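Local coordinates for protein fructose 1-phosphate kinase (Staphylococcus aureus, PDB 2JG5) that probably catalyses the ATP-dependent phosphorylation of fructose 1-phosphate to fructose 1,6-bisphosphate, as a carbohydrate kinase of the PfkB family, at residues Asn18-Lys21 and Leu25-Ala28; Ile89-Lys94 and Thr99-Pro104; Asn194-Val199 and Gly222-Asp227. One frame throughout, in Å; residues are numbered along the deposited sequence.

Contact 1: residues Asn18-Lys21 and Leu25-Ala28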
loop_
_atom_site.group_PDB
_atom_site.type_symbol
_atom_site.label_atom_id
_atom_site.label_comp_id
_atom_site.label_asym_id
_atom_site.label_seq_id
_atom_site.Cartn_x
_atom_site.Cartn_y
_atom_site.Cartn_z
ATOM N N ASN A 18 3.399 -9.166 15.822
ATOM C CA ASN A 18 4.215 -9.659 16.933
ATOM C C ASN A 18 5.389 -10.532 16.480
ATOM O O ASN A 18 5.271 -11.263 15.499
ATOM C CB ASN A 18 3.327 -10.451 17.900
ATOM C CG ASN A 18 4.031 -10.782 19.185
ATOM O OD1 ASN A 18 4.434 -11.928 19.411
ATOM N ND2 ASN A 18 4.204 -9.779 20.035
ATOM N N ASP A 19 6.498 -10.474 17.229
ATOM C CA ASP A 19 7.717 -11.263 16.960
ATOM C C ASP A 19 8.130 -11.134 15.472
ATOM O O ASP A 19 8.177 -12.133 14.745
ATOM C CB ASP A 19 7.536 -12.759 17.343
ATOM C CG ASP A 19 7.788 -13.061 18.843
ATOM O OD1 ASP A 19 8.836 -12.658 19.407
ATOM O OD2 ASP A 19 6.944 -13.757 19.460
ATOM N N PHE A 20 8.412 -9.912 15.020
ATOM C CA PHE A 20 8.783 -9.690 13.614
ATOM C C PHE A 20 9.889 -10.627 13.131
ATOM O O PHE A 20 11.025 -10.550 13.595
ATOM C CB PHE A 20 9.199 -8.240 13.359
ATOM C CG PHE A 20 9.577 -7.964 11.921
ATOM C CD1 PHE A 20 8.618 -8.016 10.914
ATOM C CD2 PHE A 20 10.898 -7.665 11.579
ATOM C CE1 PHE A 20 8.963 -7.772 9.587
ATOM C CE2 PHE A 20 11.254 -7.413 10.253
ATOM C CZ PHE A 20 10.286 -7.464 9.254
ATOM N N LYS A 21 9.547 -11.498 12.188
ATOM C CA LYS A 21 10.458 -12.543 11.722
ATOM C C LYS A 21 10.975 -12.299 10.298
ATOM O O LYS A 21 10.253 -12.495 9.314
ATOM C CB LYS A 21 9.772 -13.909 11.830
ATOM C CG LYS A 21 10.664 -15.094 11.523
ATOM C CD LYS A 21 9.879 -16.391 11.635
ATOM C CE LYS A 21 10.759 -17.605 11.345
ATOM N NZ LYS A 21 9.964 -18.861 11.405
ATOM N N LEU A 25 7.327 -15.625 6.908
ATOM C CA LEU A 25 5.952 -15.218 6.712
ATOM C C LEU A 25 5.406 -14.678 8.041
ATOM O O LEU A 25 5.192 -15.434 8.986
ATOM C CB LEU A 25 5.128 -16.405 6.183
ATOM C CG LEU A 25 3.601 -16.337 6.007
ATOM C CD1 LEU A 25 3.156 -15.147 5.157
ATOM C CD2 LEU A 25 3.066 -17.648 5.423
ATOM N N ASN A 26 5.229 -13.362 8.117
ATOM C CA ASN A 26 4.562 -12.732 9.249
ATOM C C ASN A 26 3.109 -12.460 8.889
ATOM O O ASN A 26 2.789 -12.240 7.723
ATOM C CB ASN A 26 5.237 -11.409 9.623
ATOM C CG ASN A 26 6.671 -11.585 10.074
ATOM O OD1 ASN A 26 6.969 -11.522 11.263
ATOM N ND2 ASN A 26 7.569 -11.805 9.123
ATOM N N ARG A 27 2.233 -12.482 9.888
ATOM C CA ARG A 27 0.836 -12.113 9.688
ATOM C C ARG A 27 0.489 -10.966 10.619
ATOM O O ARG A 27 0.613 -11.088 11.842
ATOM C CB ARG A 27 -0.093 -13.305 9.923
ATOM C CG ARG A 27 -0.042 -14.351 8.824
ATOM C CD ARG A 27 -1.030 -15.465 9.106
ATOM N NE ARG A 27 -1.128 -16.414 7.999
ATOM C CZ ARG A 27 -0.622 -17.644 8.004
ATOM N NH1 ARG A 27 -0.773 -18.421 6.939
ATOM N NH2 ARG A 27 0.032 -18.106 9.065
ATOM N N ALA A 28 0.086 -9.843 10.025
ATOM C CA ALA A 28 -0.225 -8.640 10.774
ATOM C C ALA A 28 -1.486 -8.881 11.566
ATOM O O ALA A 28 -2.495 -9.311 10.999
ATOM C CB ALA A 28 -0.404 -7.464 9.837
#

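Contact 2: residues Ile89-Lys94 and Thr99-Pro104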
loop_
_atom_site.group_PDB
_atom_site.type_symbol
_atom_site.label_atom_id
_atom_site.label_comp_id
_atom_site.label_asym_id
_atom_site.label_seq_id
_atom_site.Cartn_x
_atom_site.Cartn_y
_atom_site.Cartn_z
ATOM N N ILE A 89 3.987 5.033 -0.345
ATOM C CA ILE A 89 3.503 4.318 0.823
ATOM C C ILE A 89 4.686 3.962 1.720
ATOM O O ILE A 89 5.527 3.133 1.376
ATOM C CB ILE A 89 2.699 3.021 0.475
ATOM C CG1 ILE A 89 1.493 3.342 -0.440
ATOM C CG2 ILE A 89 2.213 2.387 1.759
ATOM C CD1 ILE A 89 0.738 2.092 -1.001
ATOM N N ASN A 90 4.734 4.615 2.869
ATOM C CA ASN A 90 5.746 4.371 3.861
ATOM C C ASN A 90 5.231 3.326 4.832
ATOM O O ASN A 90 4.049 3.325 5.163
ATOM C CB ASN A 90 6.035 5.666 4.604
ATOM C CG ASN A 90 6.688 6.704 3.726
ATOM O OD1 ASN A 90 7.060 6.425 2.587
ATOM N ND2 ASN A 90 6.836 7.919 4.255
ATOM N N VAL A 91 6.106 2.424 5.266
ATOM C CA VAL A 91 5.694 1.343 6.167
ATOM C C VAL A 91 6.237 1.545 7.586
ATOM O O VAL A 91 7.411 1.822 7.766
ATOM C CB VAL A 91 6.070 -0.053 5.613
ATOM C CG1 VAL A 91 5.637 -1.154 6.571
ATOM C CG2 VAL A 91 5.426 -0.276 4.254
ATOM N N LYS A 92 5.362 1.416 8.580
ATOM C CA LYS A 92 5.741 1.508 9.986
ATOM C C LYS A 92 5.398 0.186 10.660
ATOM O O LYS A 92 4.219 -0.138 10.819
ATOM C CB LYS A 92 4.983 2.655 10.683
ATOM C CG LYS A 92 4.787 3.938 9.843
ATOM C CD LYS A 92 6.107 4.647 9.560
ATOM C CE LYS A 92 6.002 5.625 8.378
ATOM N NZ LYS A 92 7.240 6.467 8.207
ATOM N N LEU A 93 6.420 -0.581 11.038
ATOM C CA LEU A 93 6.219 -1.886 11.684
ATOM C C LEU A 93 6.241 -1.779 13.201
ATOM O O LEU A 93 7.289 -1.535 13.821
ATOM C CB LEU A 93 7.253 -2.914 11.219
ATOM C CG LEU A 93 7.354 -3.241 9.730
ATOM C CD1 LEU A 93 8.452 -4.259 9.503
ATOM C CD2 LEU A 93 6.024 -3.743 9.172
ATOM N N LYS A 94 5.074 -1.968 13.797
ATOM C CA LYS A 94 4.957 -1.873 15.238
ATOM C C LYS A 94 4.896 -3.260 15.875
ATOM O O LYS A 94 3.840 -3.896 15.906
ATOM C CB LYS A 94 3.759 -1.000 15.629
ATOM C CG LYS A 94 3.805 0.426 15.044
ATOM C CD LYS A 94 2.658 1.296 15.545
ATOM C CE LYS A 94 2.816 1.668 17.017
ATOM N NZ LYS A 94 1.508 2.055 17.645
ATOM N N THR A 99 9.870 0.156 13.566
ATOM C CA THR A 99 10.705 0.050 12.385
ATOM C C THR A 99 10.034 0.764 11.222
ATOM O O THR A 99 9.000 0.323 10.753
ATOM C CB THR A 99 10.943 -1.443 12.035
ATOM O OG1 THR A 99 11.557 -2.103 13.151
ATOM C CG2 THR A 99 11.826 -1.590 10.821
ATOM N N GLU A 100 10.622 1.870 10.769
ATOM C CA GLU A 100 10.098 2.600 9.623
ATOM C C GLU A 100 10.776 2.163 8.328
ATOM O O GLU A 100 11.981 1.924 8.294
ATOM C CB GLU A 100 10.277 4.108 9.811
ATOM C CG GLU A 100 9.440 4.738 10.922
ATOM C CD GLU A 100 9.442 6.272 10.888
ATOM O OE1 GLU A 100 9.860 6.864 9.867
ATOM O OE2 GLU A 100 9.010 6.891 11.892
ATOM N N ILE A 101 9.984 2.046 7.271
ATOM C CA ILE A 101 10.493 1.815 5.920
ATOM C C ILE A 101 9.920 2.896 5.014
ATOM O O ILE A 101 8.752 2.848 4.624
ATOM C CB ILE A 101 10.138 0.406 5.357
ATOM C CG1 ILE A 101 10.530 -0.688 6.354
ATOM C CG2 ILE A 101 10.838 0.181 3.998
ATOM C CD1 ILE A 101 9.806 -1.996 6.144
ATOM N N ASN A 102 10.754 3.883 4.709
ATOM C CA ASN A 102 10.364 5.018 3.901
ATOM C C ASN A 102 10.710 4.809 2.434
ATOM O O ASN A 102 11.833 4.421 2.106
ATOM C CB ASN A 102 11.026 6.282 4.439
ATOM C CG ASN A 102 10.313 6.847 5.660
ATOM O OD1 ASN A 102 9.820 6.107 6.521
ATOM N ND2 ASN A 102 10.262 8.173 5.741
ATOM N N ALA A 103 9.726 5.072 1.570
ATOM C CA ALA A 103 9.813 4.838 0.124
ATOM C C ALA A 103 10.263 6.091 -0.635
ATOM O O ALA A 103 10.188 7.202 -0.099
ATOM C CB ALA A 103 8.471 4.375 -0.398
ATOM N N PRO A 104 10.749 5.920 -1.890
ATOM C CA PRO A 104 11.026 7.104 -2.706
ATOM C C PRO A 104 9.715 7.783 -3.108
ATOM O O PRO A 104 8.645 7.165 -3.083
ATOM C CB PRO A 104 11.718 6.526 -3.952
ATOM C CG PRO A 104 12.039 5.112 -3.629
ATOM C CD PRO A 104 11.065 4.671 -2.605
HETATM O O HOH W 1 9.438 -4.082 14.858
#

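Contact 3: residues Asn194-Val199 and Gly222-Asp227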
loop_
_atom_site.group_PDB
_atom_site.type_symbol
_atom_site.label_atom_id
_atom_site.label_comp_id
_atom_site.label_asym_id
_atom_site.label_seq_id
_atom_site.Cartn_x
_atom_site.Cartn_y
_atom_site.Cartn_z
ATOM N N ASN A 194 26.083 24.797 24.387
ATOM C CA ASN A 194 25.863 24.134 25.683
ATOM C C ASN A 194 25.007 24.918 26.689
ATOM O O ASN A 194 24.862 24.500 27.846
ATOM C CB ASN A 194 27.211 23.780 26.337
ATOM C CG ASN A 194 28.114 22.971 25.418
ATOM O OD1 ASN A 194 29.035 23.519 24.799
ATOM N ND2 ASN A 194 27.845 21.664 25.308
ATOM N N SER A 195 24.454 26.051 26.270
ATOM C CA SER A 195 23.658 26.868 27.185
ATOM C C SER A 195 22.583 27.667 26.467
ATOM O O SER A 195 22.583 27.748 25.240
ATOM C CB SER A 195 24.553 27.797 28.013
ATOM O OG SER A 195 25.265 28.695 27.189
ATOM N N ASP A 196 21.665 28.246 27.241
ATOM C CA ASP A 196 20.609 29.074 26.683
ATOM C C ASP A 196 21.199 30.322 26.017
ATOM O O ASP A 196 20.761 30.709 24.942
ATOM C CB ASP A 196 19.572 29.434 27.759
ATOM C CG ASP A 196 18.868 28.196 28.351
ATOM O OD1 ASP A 196 18.847 27.129 27.692
ATOM O OD2 ASP A 196 18.337 28.292 29.488
ATOM N N ALA A 197 22.201 30.924 26.660
ATOM C CA ALA A 197 22.976 32.044 26.093
ATOM C C ALA A 197 23.647 31.701 24.747
ATOM O O ALA A 197 23.695 32.533 23.845
ATOM C CB ALA A 197 24.042 32.546 27.115
ATOM N N ASP A 198 24.177 30.485 24.626
ATOM C CA ASP A 198 24.778 30.032 23.375
ATOM C C ASP A 198 23.727 29.906 22.286
ATOM O O ASP A 198 23.985 30.244 21.136
ATOM C CB ASP A 198 25.501 28.696 23.571
ATOM C CG ASP A 198 26.946 28.863 24.032
ATOM O OD1 ASP A 198 27.539 29.945 23.811
ATOM O OD2 ASP A 198 27.491 27.901 24.623
ATOM N N VAL A 199 22.544 29.425 22.649
ATOM C CA VAL A 199 21.438 29.300 21.700
ATOM C C VAL A 199 20.967 30.673 21.200
ATOM O O VAL A 199 20.767 30.848 20.002
ATOM C CB VAL A 199 20.254 28.472 22.280
ATOM C CG1 VAL A 199 19.106 28.396 21.294
ATOM C CG2 VAL A 199 20.703 27.067 22.673
ATOM N N GLY A 222 12.686 21.702 26.086
ATOM C CA GLY A 222 11.937 22.854 25.617
ATOM C C GLY A 222 12.439 23.425 24.309
ATOM O O GLY A 222 12.849 22.689 23.414
ATOM N N ALA A 223 12.390 24.747 24.198
ATOM C CA ALA A 223 12.771 25.437 22.970
ATOM C C ALA A 223 13.119 26.887 23.249
ATOM O O ALA A 223 12.752 27.436 24.284
ATOM C CB ALA A 223 11.646 25.352 21.924
ATOM N N ILE A 224 13.832 27.504 22.319
ATOM C CA ILE A 224 14.127 28.922 22.417
ATOM C C ILE A 224 13.693 29.646 21.155
ATOM O O ILE A 224 14.032 29.245 20.038
ATOM C CB ILE A 224 15.617 29.199 22.737
ATOM C CG1 ILE A 224 15.966 28.623 24.120
ATOM C CG2 ILE A 224 15.914 30.706 22.659
ATOM C CD1 ILE A 224 17.400 28.686 24.487
ATOM N N TYR A 225 12.923 30.708 21.351
ATOM C CA TYR A 225 12.544 31.589 20.266
ATOM C C TYR A 225 13.541 32.741 20.257
ATOM O O TYR A 225 13.844 33.298 21.314
ATOM C CB TYR A 225 11.117 32.105 20.475
ATOM C CG TYR A 225 10.739 33.222 19.529
ATOM C CD1 TYR A 225 10.095 32.952 18.317
ATOM C CD2 TYR A 225 11.052 34.546 19.832
ATOM C CE1 TYR A 225 9.757 33.977 17.450
ATOM C CE2 TYR A 225 10.728 35.575 18.970
ATOM C CZ TYR A 225 10.079 35.286 17.787
ATOM O OH TYR A 225 9.761 36.319 16.945
ATOM N N ILE A 226 14.056 33.083 19.076
ATOM C CA ILE A 226 14.975 34.219 18.939
ATOM C C ILE A 226 14.500 35.226 17.880
ATOM O O ILE A 226 14.214 34.853 16.739
ATOM C CB ILE A 226 16.447 33.794 18.613
ATOM C CG1 ILE A 226 16.966 32.727 19.578
ATOM C CG2 ILE A 226 17.375 35.008 18.628
ATOM C CD1 ILE A 226 16.727 31.297 19.118
ATOM N N ASP A 227 14.462 36.495 18.291
ATOM C CA ASP A 227 14.036 37.653 17.497
ATOM C C ASP A 227 15.218 38.591 17.350
ATOM O O ASP A 227 16.262 38.367 17.967
ATOM C CB ASP A 227 13.008 38.421 18.329
ATOM C CG ASP A 227 11.782 38.770 17.570
ATOM O OD1 ASP A 227 11.631 38.288 16.426
ATOM O OD2 ASP A 227 10.959 39.510 18.141
#

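Contact 1: residues Asn18-Lys21 and Leu25-Ala28
Asn26 ND2 is gripped by several backbone carbonyls, the first of them Lys21 O across the contact, at 2.8 Å and close to the amide plane, and the side chain as a whole ties the loop 18-21 back to the start of the strand that follows it. A second bond joins this nitrogen to the carbonyl of Glu100 of the second subunit, and a weak one to Gly24. The other end of the same amide is an acceptor: Lys21 N donates to Asn26 OD1 at 2.7 Å, nearly straight at 171° and along a lone pair in the carbonyl plane. One side-chain amide thus pairs with both the N-H and the C=O of a single residue, as a neighbouring strand might, and the two-point grip fixes its rotation. Asn26 CB points at the loop, and the torsion that sets CG beside its own backbone N (chi1 -63°) brings the amide up to Lys21.

Carbon atoms close in around the oxygen. Phe20 CA lies 3.5 Å from Asn26 OD1, and the ring approaches obliquely, with Phe20 CD1 at 3.9 Å from Asn26 OD1. Lys21 adds its CB at 3.7 Å from Asn26 OD1, after which its extended chain leads away.

The loop joins strand 10-16 to strand 25-36. Leu25 to Arg27 pair in parallel with a strand of the second subunit, so the mixed sheet runs on across the dimer interface; beside it Phe20 packs on Phe20 of that subunit.

Contact 2: residues Ile89-Lys94 and Thr99-Pro104
Lys92 and Glu100 meet over one face of a two-stranded ladder, where Lys92 NZ makes a salt bridge with Glu100 OE1 at 3.1 Å; as a hydrogen bond it is weak. Lys92 NZ also donates to Asn102 OD1, again at 3.1 Å. A bend at chi2 (-67°) folds the lysine chain across to the partner strand, laying Lys92 CD 3.6 Å from Glu100 CG. Beside this pair the amides of Asn90 and Asn102 stack, their planes 18° apart. Asn90 OD1 takes the N-H of Ala103, N to OD1 3.2 Å, from above its carbonyl plane, a side-chain bond placed just where the ladder ends.

On the other face Val91, Leu93, Thr99 and Ile101 are buried: Val91 CB lies 4.1 Å from Ile101 CB, and Leu93 CD1 reaches Ile101 CD1. Thr99 OG1 bonds to the backbone N of Asp23 of the second subunit.

The backbone holds these groups in place. Val91 with Ile101 and Leu93 with Thr99 are hydrogen-bonded pairs, Ile101 N to Val91 O measuring 2.6 Å, while Lys92 and Glu100 form the non-hydrogen-bonded pair between them. This is an antiparallel beta hairpin, part of a small sheet consistent with the lid of PfkB-family kinases.

Contact 3: residues Asn194-Val199 and Gly222-Asp227
Before Asp196 and Val199 reach Ile224, the chain has to start a helix, and 194-199 is taken up with doing so. At Asn194 the backbone N donates a weak bond to Asp198 OD2. Ser195 is the N-cap: its OG accepts from Asp198 N, weakly, at 3.3 Å, while Ser195 O receives the first-turn bond from Val199 N at 3.1 Å.

Asp196 is the first residue to touch the strand. Its side chain crosses that of Ile224 at about a right angle, and Asp196 OD1 rests 3.8 Å from Ile224 CD1. A carboxylate in the first turn would be expected to interact favourably with the helix N-terminus, and OD1 also has a long, weak ion pair with Lys233.

One turn on, Val199 carries most of the contact. Placing CG1 anti to the backbone N (chi1 178°) brings this methyl against Ile224, where Val199 CG1 meets Ile224 CD1 at 3.6 Å and Ile224 CB at 3.9 Å. Ile224 CD1 nestles equally close to the branch point, 3.6 Å from Val199 CB. The second isoleucine adds a looser touch, Ile226 CD1 lying 4.3 Å from Val199 CG1. No hydrogen bond crosses between the segments; apolar packing joins them.

Ile224 and Ile226 share one face of strand 223-226, where helix 196-208 lies and Val216 of strand 214-217 also packs on Val199 and Ile226. Ala223 and Tyr225 point the other way, toward helix 265-280, so this strand of the antiparallel sheet is sandwiched between two helices.

Contacts 1 and 2 belong to one mixed sheet, their centres 15 Å apart, and they touch directly where Phe20 CE1 packs at 3.6 Å on Leu93 CD1. Both also meet the second subunit: strand 25-36 of one chain runs alongside strand 98-102 of the other, consistent with the interlocked lids of dimeric ribokinase-like enzymes. In PfkB-family kinases such a lid closes over the sugar site, as it probably does here. Contact 3 lies far off, its centre 44 Å from that of contact 1 and 33 Å from that of contact 2. It joins a helix to a separate antiparallel sheet and touches no other chain, so the probable lid and dimer contacts lie well apart from this packing within one chain.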